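Local coordinates for protein pyocin sheath PA0622 (PDB 6PYT) that probably serves as the repeating subunit of the contractile sheath of a phage-tail-like pyocin, as in related myovirus tail sheath proteins, at residues B[122-127]-B[148-153]; B[183-188]-B[198-203]; B[317-322]-B[334-339]. All coordinates share one frame; numbering follows the deposited sequence.

Interaction 1 of 3, residues B[122-127]-B[148-153]; sequences NAQPRL and EKLRAI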
loop_
_atom_site.group_PDB
_atom_site.type_symbol
_atom_site.label_atom_id
_atom_site.label_comp_id
_atom_site.label_asym_id
_atom_site.label_seq_id
_atom_site.Cartn_x
_atom_site.Cartn_y
_atom_site.Cartn_z
ATOM N N ASN B 122 -21.060 16.168 -59.055
ATOM C CA ASN B 122 -21.542 16.442 -57.691
ATOM C C ASN B 122 -20.598 17.401 -56.963
ATOM O O ASN B 122 -20.176 17.170 -55.829
ATOM C CB ASN B 122 -21.750 15.154 -56.886
ATOM C CG ASN B 122 -22.613 15.360 -55.660
ATOM O OD1 ASN B 122 -23.213 16.414 -55.483
ATOM N ND2 ASN B 122 -22.617 14.380 -54.770
ATOM N N ALA B 123 -20.247 18.487 -57.643
ATOM C CA ALA B 123 -19.331 19.488 -57.096
ATOM C C ALA B 123 -19.792 20.856 -57.586
ATOM O O ALA B 123 -19.392 21.300 -58.662
ATOM C CB ALA B 123 -17.898 19.193 -57.508
ATOM N N GLN B 124 -20.623 21.520 -56.789
ATOM C CA GLN B 124 -21.155 22.824 -57.152
ATOM C C GLN B 124 -20.212 23.904 -56.650
ATOM O O GLN B 124 -20.180 24.156 -55.437
ATOM C CB GLN B 124 -22.530 23.019 -56.554
ATOM C CG GLN B 124 -23.163 24.321 -56.934
ATOM C CD GLN B 124 -24.519 24.484 -56.326
ATOM O OE1 GLN B 124 -24.970 23.636 -55.560
ATOM N NE2 GLN B 124 -25.187 25.572 -56.662
ATOM N N PRO B 125 -19.493 24.608 -57.533
ATOM C CA PRO B 125 -18.303 25.384 -57.137
ATOM C C PRO B 125 -18.619 26.557 -56.221
ATOM O O PRO B 125 -19.334 27.485 -56.599
ATOM C CB PRO B 125 -17.742 25.866 -58.478
ATOM C CG PRO B 125 -18.268 24.926 -59.463
ATOM C CD PRO B 125 -19.631 24.556 -58.994
ATOM N N ARG B 126 -18.076 26.500 -55.006
ATOM C CA ARG B 126 -18.218 27.556 -54.016
ATOM C C ARG B 126 -17.176 28.649 -54.171
ATOM O O ARG B 126 -17.281 29.684 -53.508
ATOM C CB ARG B 126 -18.108 26.981 -52.602
ATOM C CG ARG B 126 -19.112 25.894 -52.233
ATOM C CD ARG B 126 -20.530 26.401 -52.066
ATOM N NE ARG B 126 -21.294 26.384 -53.305
ATOM C CZ ARG B 126 -22.486 26.948 -53.449
ATOM N NH1 ARG B 126 -23.052 27.570 -52.429
ATOM N NH2 ARG B 126 -23.112 26.887 -54.613
ATOM N N LEU B 127 -16.167 28.443 -55.008
ATOM C CA LEU B 127 -15.145 29.444 -55.268
ATOM C C LEU B 127 -14.886 29.512 -56.757
ATOM O O LEU B 127 -14.696 28.480 -57.405
ATOM C CB LEU B 127 -13.848 29.125 -54.530
ATOM C CG LEU B 127 -13.864 29.399 -53.039
ATOM C CD1 LEU B 127 -12.637 28.828 -52.397
ATOM C CD2 LEU B 127 -13.948 30.889 -52.872
ATOM N N GLU B 148 -23.382 35.042 -58.422
ATOM C CA GLU B 148 -24.710 35.261 -57.866
ATOM C C GLU B 148 -25.612 34.064 -58.125
ATOM O O GLU B 148 -26.393 33.669 -57.253
ATOM C CB GLU B 148 -25.315 36.531 -58.454
ATOM N N LYS B 149 -25.511 33.471 -59.314
ATOM C CA LYS B 149 -26.284 32.274 -59.630
ATOM C C LYS B 149 -25.810 31.088 -58.807
ATOM O O LYS B 149 -26.584 30.477 -58.064
ATOM C CB LYS B 149 -26.176 31.964 -61.124
ATOM C CG LYS B 149 -26.890 32.952 -62.017
ATOM C CD LYS B 149 -26.610 32.687 -63.485
ATOM C CE LYS B 149 -27.301 31.427 -63.952
ATOM N NZ LYS B 149 -27.135 31.215 -65.418
ATOM N N LEU B 150 -24.521 30.771 -58.899
ATOM C CA LEU B 150 -23.961 29.574 -58.292
ATOM C C LEU B 150 -23.789 29.716 -56.785
ATOM O O LEU B 150 -23.435 28.730 -56.128
ATOM C CB LEU B 150 -22.633 29.268 -58.989
ATOM C CG LEU B 150 -21.879 27.949 -58.917
ATOM C CD1 LEU B 150 -22.700 26.871 -59.543
ATOM C CD2 LEU B 150 -20.598 28.103 -59.675
ATOM N N ARG B 151 -24.065 30.906 -56.241
ATOM C CA ARG B 151 -23.971 31.245 -54.820
ATOM C C ARG B 151 -22.569 30.962 -54.285
ATOM O O ARG B 151 -22.346 30.091 -53.446
ATOM C CB ARG B 151 -25.052 30.545 -53.998
ATOM C CG ARG B 151 -26.433 31.090 -54.265
ATOM C CD ARG B 151 -27.456 30.563 -53.282
ATOM N NE ARG B 151 -28.804 30.962 -53.666
ATOM C CZ ARG B 151 -29.360 32.124 -53.347
ATOM N NH1 ARG B 151 -28.683 33.011 -52.633
ATOM N NH2 ARG B 151 -30.591 32.404 -53.749
ATOM N N ALA B 152 -21.619 31.719 -54.818
ATOM C CA ALA B 152 -20.210 31.521 -54.548
ATOM C C ALA B 152 -19.570 32.878 -54.325
ATOM O O ALA B 152 -20.233 33.915 -54.355
ATOM C CB ALA B 152 -19.536 30.772 -55.700
ATOM N N ILE B 153 -18.265 32.870 -54.097
ATOM C CA ILE B 153 -17.467 34.085 -54.060
ATOM C C ILE B 153 -16.470 34.009 -55.202
ATOM O O ILE B 153 -15.660 33.078 -55.267
ATOM C CB ILE B 153 -16.760 34.283 -52.709
ATOM C CG1 ILE B 153 -17.752 34.739 -51.640
ATOM C CG2 ILE B 153 -15.661 35.310 -52.823
ATOM C CD1 ILE B 153 -18.379 33.641 -50.832
#
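The main-chain oxygen of R126 meets two neighbours across the contact. I153 N gives it a weak but nearly straight hydrogen bond (N to O 3.4 Å, 166° at the hydrogen), and A152 CB packs beside it, 3.3 Å from R126 O. That bond belongs to a parallel bridge in which L127 pairs with I153. Their side chains lie on the same face of the sheet, and a backbone bond between I153 and L128 completes the bridge, I153 reaching the residues before and after L127. Just before strand 153-156, at the end of helix 139-150, L150 packs against P125. Its CG stands anti to the backbone N (chi1 -164°), which carries CD2 to 3.7 Å from P125 CD, the two side chains crossing at about a right angle. CD1 of L150 approaches CG of Q124 equally closely, at 3.7 Å, as these chains run past one another in opposite directions. The R126 side chain begins by pointing away, then folds back through bends at chi2 and chi3. Its NE donates to Q124 O (3.3 Å, 158°), with the donor well above the carbonyl plane. The bends and this bond leave one guanidinium face against R151 O, where the chain leaves the helix; the carbonyl-rich helix end probably suits the positive charge. Strand 127-129, helix 139-150 and adjacent parallel strand 153-156 make a classic beta-alpha-beta crossover.

Interaction 2 of 3, residues B[183-188]-B[198-203]; sequences PGVQVW and APASAY
V185 fills the middle of this contact, its two methyls serving different neighbours. CG1, anti to the backbone N (chi1 153°), reaches the Y203 ring off-centre in a CH-pi contact, 4.1 Å from the centroid, and also lies 3.8 Å from A198 CB. CG2 instead packs against A200 CB at 3.7 Å. Further along the strand, V187 crosses the end of the tyrosine at about a right angle: its CG1 stands 3.8 Å from Y203 OH and also touches A198 CB. The side chains of V185 and A198 meet on one face of the sheet because their backbones are in register as an antiparallel hydrogen-bonded pair. V185 N donates to A198 O (2.7 Å, 136°), tilted from the carbonyl plane, while the return bond from A198 N to V185 O is weak. This pair closes the base of a two-stranded beta hairpin, strands 185-189 and 194-198, and a backbone bond between V187 and R196 continues the ladder. Beyond A198 the chain turns through P199 and A200, the latter with positive phi (64°), into helix 201-214. The turn sets A200 CB 3.4 Å from P183 O and brings Y203, in the first turn of the helix, against the V185 and V187 side chains. In the next shell V229 touches both V185 and Y203, A71 of helix 64-73 backs the tyrosine, and Q186 is hydrogen-bonded through its backbone to T230 and G231.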
loop_
_atom_site.group_PDB
_atom_site.type_symbol
_atom_site.label_atom_id
_atom_site.label_comp_id
_atom_site.label_asym_id
_atom_site.label_seq_id
_atom_site.Cartn_x
_atom_site.Cartn_y
_atom_site.Cartn_z
ATOM N N PRO B 183 -2.284 42.429 -55.879
ATOM C CA PRO B 183 -0.874 42.226 -56.244
ATOM C C PRO B 183 -0.617 40.793 -56.678
ATOM O O PRO B 183 -1.042 39.843 -56.021
ATOM C CB PRO B 183 -0.118 42.562 -54.956
ATOM C CG PRO B 183 -1.083 43.300 -54.137
ATOM C CD PRO B 183 -2.376 42.668 -54.428
ATOM N N GLY B 184 0.042 40.652 -57.818
ATOM C CA GLY B 184 0.344 39.339 -58.327
ATOM C C GLY B 184 1.411 38.646 -57.511
ATOM O O GLY B 184 2.166 39.254 -56.760
ATOM N N VAL B 185 1.448 37.363 -57.656
ATOM C CA VAL B 185 2.433 36.507 -57.016
ATOM C C VAL B 185 3.652 36.374 -57.917
ATOM O O VAL B 185 3.531 36.210 -59.134
ATOM C CB VAL B 185 1.791 35.146 -56.690
ATOM C CG1 VAL B 185 2.799 34.043 -56.659
ATOM C CG2 VAL B 185 1.117 35.228 -55.343
ATOM N N GLN B 186 4.833 36.477 -57.321
ATOM C CA GLN B 186 6.098 36.238 -57.995
ATOM C C GLN B 186 6.618 34.897 -57.484
ATOM O O GLN B 186 7.133 34.811 -56.369
ATOM C CB GLN B 186 7.051 37.386 -57.697
ATOM C CG GLN B 186 8.267 37.468 -58.556
ATOM C CD GLN B 186 9.096 38.678 -58.204
ATOM O OE1 GLN B 186 8.807 39.371 -57.231
ATOM N NE2 GLN B 186 10.114 38.961 -59.009
ATOM N N VAL B 187 6.471 33.848 -58.288
ATOM C CA VAL B 187 6.798 32.483 -57.888
ATOM C C VAL B 187 8.020 32.006 -58.668
ATOM O O VAL B 187 8.176 32.312 -59.855
ATOM C CB VAL B 187 5.573 31.556 -58.073
ATOM C CG1 VAL B 187 5.053 31.587 -59.495
ATOM C CG2 VAL B 187 5.872 30.131 -57.662
ATOM N N TRP B 188 8.919 31.303 -57.984
ATOM C CA TRP B 188 10.158 30.860 -58.611
ATOM C C TRP B 188 9.887 29.697 -59.555
ATOM O O TRP B 188 9.384 28.648 -59.138
ATOM C CB TRP B 188 11.176 30.456 -57.552
ATOM C CG TRP B 188 12.467 30.034 -58.148
ATOM C CD1 TRP B 188 13.381 30.830 -58.772
ATOM C CD2 TRP B 188 12.973 28.702 -58.224
ATOM N NE1 TRP B 188 14.440 30.075 -59.215
ATOM C CE2 TRP B 188 14.210 28.764 -58.893
ATOM C CE3 TRP B 188 12.503 27.461 -57.787
ATOM C CZ2 TRP B 188 14.985 27.635 -59.131
ATOM C CZ3 TRP B 188 13.274 26.338 -58.025
ATOM C CH2 TRP B 188 14.502 26.433 -58.690
ATOM N N ALA B 198 2.655 35.411 -61.413
ATOM C CA ALA B 198 1.458 34.609 -61.267
ATOM C C ALA B 198 0.359 35.557 -60.823
ATOM O O ALA B 198 0.631 36.477 -60.041
ATOM C CB ALA B 198 1.635 33.481 -60.250
ATOM N N PRO B 199 -0.875 35.373 -61.293
ATOM C CA PRO B 199 -1.921 36.374 -61.050
ATOM C C PRO B 199 -2.569 36.331 -59.675
ATOM O O PRO B 199 -3.521 37.089 -59.455
ATOM C CB PRO B 199 -2.944 36.051 -62.142
ATOM C CG PRO B 199 -2.755 34.635 -62.409
ATOM C CD PRO B 199 -1.307 34.361 -62.267
ATOM N N ALA B 200 -2.133 35.441 -58.778
ATOM C CA ALA B 200 -2.481 35.410 -57.352
ATOM C C ALA B 200 -3.949 35.163 -57.016
ATOM O O ALA B 200 -4.320 35.185 -55.841
ATOM C CB ALA B 200 -2.037 36.702 -56.660
ATOM N N SER B 201 -4.795 34.917 -58.013
ATOM C CA SER B 201 -6.179 34.578 -57.715
ATOM C C SER B 201 -6.302 33.130 -57.283
ATOM O O SER B 201 -7.106 32.806 -56.406
ATOM C CB SER B 201 -7.060 34.830 -58.930
ATOM O OG SER B 201 -7.071 36.187 -59.274
ATOM N N ALA B 202 -5.509 32.248 -57.889
ATOM C CA ALA B 202 -5.561 30.844 -57.517
ATOM C C ALA B 202 -4.890 30.594 -56.176
ATOM O O ALA B 202 -5.240 29.636 -55.484
ATOM C CB ALA B 202 -4.914 29.998 -58.605
ATOM N N TYR B 203 -3.928 31.435 -55.795
ATOM C CA TYR B 203 -3.315 31.306 -54.480
ATOM C C TYR B 203 -4.256 31.762 -53.381
ATOM O O TYR B 203 -4.168 31.275 -52.250
ATOM C CB TYR B 203 -2.021 32.106 -54.425
ATOM C CG TYR B 203 -0.953 31.565 -55.327
ATOM C CD1 TYR B 203 -0.155 30.513 -54.927
ATOM C CD2 TYR B 203 -0.756 32.097 -56.587
ATOM C CE1 TYR B 203 0.819 30.012 -55.752
ATOM C CE2 TYR B 203 0.210 31.602 -57.421
ATOM C CZ TYR B 203 0.996 30.562 -56.997
ATOM O OH TYR B 203 1.965 30.066 -57.828
#

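Interaction 3 of 3, residues B[317-322]-B[334-339]; sequences GLRAFM and FEVYAD
M322 and F334 meet with the methionine lying over one face of the phenyl ring. The CG of M322 is 3.9 Å from the ring centroid in a CH-pi contact, offset toward the rim, and the two side chains run past each other in opposite directions. With chi1 at 67°, CG of F334 sits between its backbone N and carbonyl carbon, a position that turns the ring toward helix 317-322; CZ then comes 3.8 Å from R319 O. A bend at chi2 turns the methionine chain along the ring, so its CE closes on F334 CB at 3.9 Å. R319 crosses the ring at about a right angle, its guanidinium plane 45° from that of the phenyl group. Its aliphatic part does the packing: CG stands 3.9 Å from V336 CB, and the chain, extended as far as NE, slides past the valine. The guanidinium thereby ends beside the backbone of V336, with NH2 2.9 Å from V336 O. V336 also meets L318, its CG1 3.7 Å from L318 CB, the two side chains crossing at about a right angle. Helix 317-322 and strand 335-338 run almost antiparallel, at 169°, with their axes 8.4 Å apart. V290 and I294 of helix 281-295 lie against M322 and L318, and a basic side chain of another protein chain packs on R319. The helix-strand contact is thus chiefly apolar, with an arginine whose methylenes join the packing while its charged end lies by a main-chain oxygen, whose partial negative charge would probably favour it.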
loop_
_atom_site.group_PDB
_atom_site.type_symbol
_atom_site.label_atom_id
_atom_site.label_comp_id
_atom_site.label_asym_id
_atom_site.label_seq_id
_atom_site.Cartn_x
_atom_site.Cartn_y
_atom_site.Cartn_z
ATOM N N GLY B 317 -36.339 20.196 -37.376
ATOM C CA GLY B 317 -35.222 19.756 -38.175
ATOM C C GLY B 317 -34.297 20.904 -38.502
ATOM O O GLY B 317 -33.080 20.725 -38.544
ATOM N N LEU B 318 -34.859 22.087 -38.760
ATOM C CA LEU B 318 -34.020 23.252 -39.014
ATOM C C LEU B 318 -33.289 23.691 -37.760
ATOM O O LEU B 318 -32.123 24.074 -37.836
ATOM C CB LEU B 318 -34.841 24.412 -39.562
ATOM C CG LEU B 318 -35.321 24.361 -41.000
ATOM C CD1 LEU B 318 -36.253 25.511 -41.265
ATOM C CD2 LEU B 318 -34.129 24.440 -41.872
ATOM N N ARG B 319 -33.946 23.634 -36.598
ATOM C CA ARG B 319 -33.277 23.992 -35.353
ATOM C C ARG B 319 -32.195 22.990 -34.981
ATOM O O ARG B 319 -31.213 23.356 -34.331
ATOM C CB ARG B 319 -34.280 24.095 -34.210
ATOM C CG ARG B 319 -35.262 25.235 -34.294
ATOM C CD ARG B 319 -36.106 25.282 -33.042
ATOM N NE ARG B 319 -37.098 26.347 -33.075
ATOM C CZ ARG B 319 -38.381 26.167 -33.352
ATOM N NH1 ARG B 319 -38.840 24.953 -33.584
ATOM N NH2 ARG B 319 -39.211 27.194 -33.365
ATOM N N ALA B 320 -32.346 21.732 -35.384
ATOM C CA ALA B 320 -31.369 20.717 -35.020
ATOM C C ALA B 320 -30.110 20.815 -35.865
ATOM O O ALA B 320 -29.005 20.595 -35.362
ATOM C CB ALA B 320 -31.982 19.332 -35.155
ATOM N N PHE B 321 -30.249 21.139 -37.145
ATOM C CA PHE B 321 -29.101 21.380 -38.007
ATOM C C PHE B 321 -28.602 22.808 -37.923
ATOM O O PHE B 321 -27.830 23.232 -38.784
ATOM C CB PHE B 321 -29.435 21.021 -39.455
ATOM C CG PHE B 321 -29.521 19.545 -39.697
ATOM C CD1 PHE B 321 -28.370 18.799 -39.903
ATOM C CD2 PHE B 321 -30.745 18.894 -39.690
ATOM C CE1 PHE B 321 -28.437 17.429 -40.114
ATOM C CE2 PHE B 321 -30.824 17.525 -39.898
ATOM C CZ PHE B 321 -29.667 16.790 -40.112
ATOM N N MET B 322 -29.026 23.550 -36.909
ATOM C CA MET B 322 -28.574 24.899 -36.648
ATOM C C MET B 322 -27.955 25.032 -35.271
ATOM O O MET B 322 -27.162 25.950 -35.052
ATOM C CB MET B 322 -29.755 25.870 -36.769
ATOM C CG MET B 322 -29.459 27.302 -37.013
ATOM S SD MET B 322 -28.869 27.697 -38.649
ATOM C CE MET B 322 -28.186 29.296 -38.280
ATOM N N PHE B 334 -28.853 31.511 -32.947
ATOM C CA PHE B 334 -29.812 31.546 -34.048
ATOM C C PHE B 334 -31.268 31.725 -33.623
ATOM O O PHE B 334 -31.597 31.717 -32.435
ATOM C CB PHE B 334 -29.714 30.242 -34.841
ATOM C CG PHE B 334 -30.173 29.024 -34.068
ATOM C CD1 PHE B 334 -29.319 28.377 -33.197
ATOM C CD2 PHE B 334 -31.443 28.495 -34.256
ATOM C CE1 PHE B 334 -29.728 27.277 -32.497
ATOM C CE2 PHE B 334 -31.853 27.392 -33.557
ATOM C CZ PHE B 334 -30.995 26.779 -32.683
ATOM N N GLU B 335 -32.162 31.830 -34.601
ATOM C CA GLU B 335 -33.596 31.838 -34.338
ATOM C C GLU B 335 -34.317 31.287 -35.557
ATOM O O GLU B 335 -34.216 31.864 -36.640
ATOM C CB GLU B 335 -34.082 33.243 -34.029
ATOM N N VAL B 336 -35.026 30.174 -35.392
ATOM C CA VAL B 336 -35.744 29.527 -36.484
ATOM C C VAL B 336 -37.200 29.385 -36.075
ATOM O O VAL B 336 -37.488 28.877 -34.988
ATOM C CB VAL B 336 -35.158 28.143 -36.827
ATOM C CG1 VAL B 336 -35.915 27.528 -37.968
ATOM C CG2 VAL B 336 -33.684 28.231 -37.148
ATOM N N TYR B 337 -38.116 29.822 -36.940
ATOM C CA TYR B 337 -39.540 29.654 -36.680
ATOM C C TYR B 337 -40.309 29.731 -37.988
ATOM O O TYR B 337 -39.881 30.389 -38.936
ATOM C CB TYR B 337 -40.063 30.694 -35.684
ATOM C CG TYR B 337 -39.963 32.128 -36.142
ATOM C CD1 TYR B 337 -38.788 32.844 -35.969
ATOM C CD2 TYR B 337 -41.054 32.781 -36.690
ATOM C CE1 TYR B 337 -38.689 34.145 -36.375
ATOM C CE2 TYR B 337 -40.962 34.092 -37.095
ATOM C CZ TYR B 337 -39.776 34.766 -36.935
ATOM O OH TYR B 337 -39.667 36.073 -37.330
ATOM N N ALA B 338 -41.447 29.044 -38.029
ATOM C CA ALA B 338 -42.334 29.140 -39.176
ATOM C C ALA B 338 -42.989 30.508 -39.213
ATOM O O ALA B 338 -43.372 31.053 -38.177
ATOM C CB ALA B 338 -43.401 28.054 -39.122
ATOM N N ASP B 339 -43.108 31.059 -40.407
ATOM C CA ASP B 339 -43.627 32.406 -40.595
ATOM C C ASP B 339 -45.127 32.401 -40.361
ATOM O O ASP B 339 -45.859 31.819 -41.168
ATOM C CB ASP B 339 -43.310 32.889 -42.000
#

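In the fold
From the N terminus, the three contacts follow one another in series, and their loops neither nest nor cross. Interaction 1 closes the passage from residue 122 to 153, setting two neighbouring parallel strands of the mixed sheet side by side. Interaction 2 closes a shorter loop and joins the projecting hairpin to the helix that follows it; its centre is about 23 Å from that of interaction 1, and both lie in the subtilisin-like domain. Interaction 3, in the C-terminal domain, folds strand 335-338 back on helix 310-328. Its centre lies about 42 Å from that of interaction 2, across the chain's centre. Helix 281-295 touches both interaction 1 and interaction 3, linking the sheet to the C-terminal region.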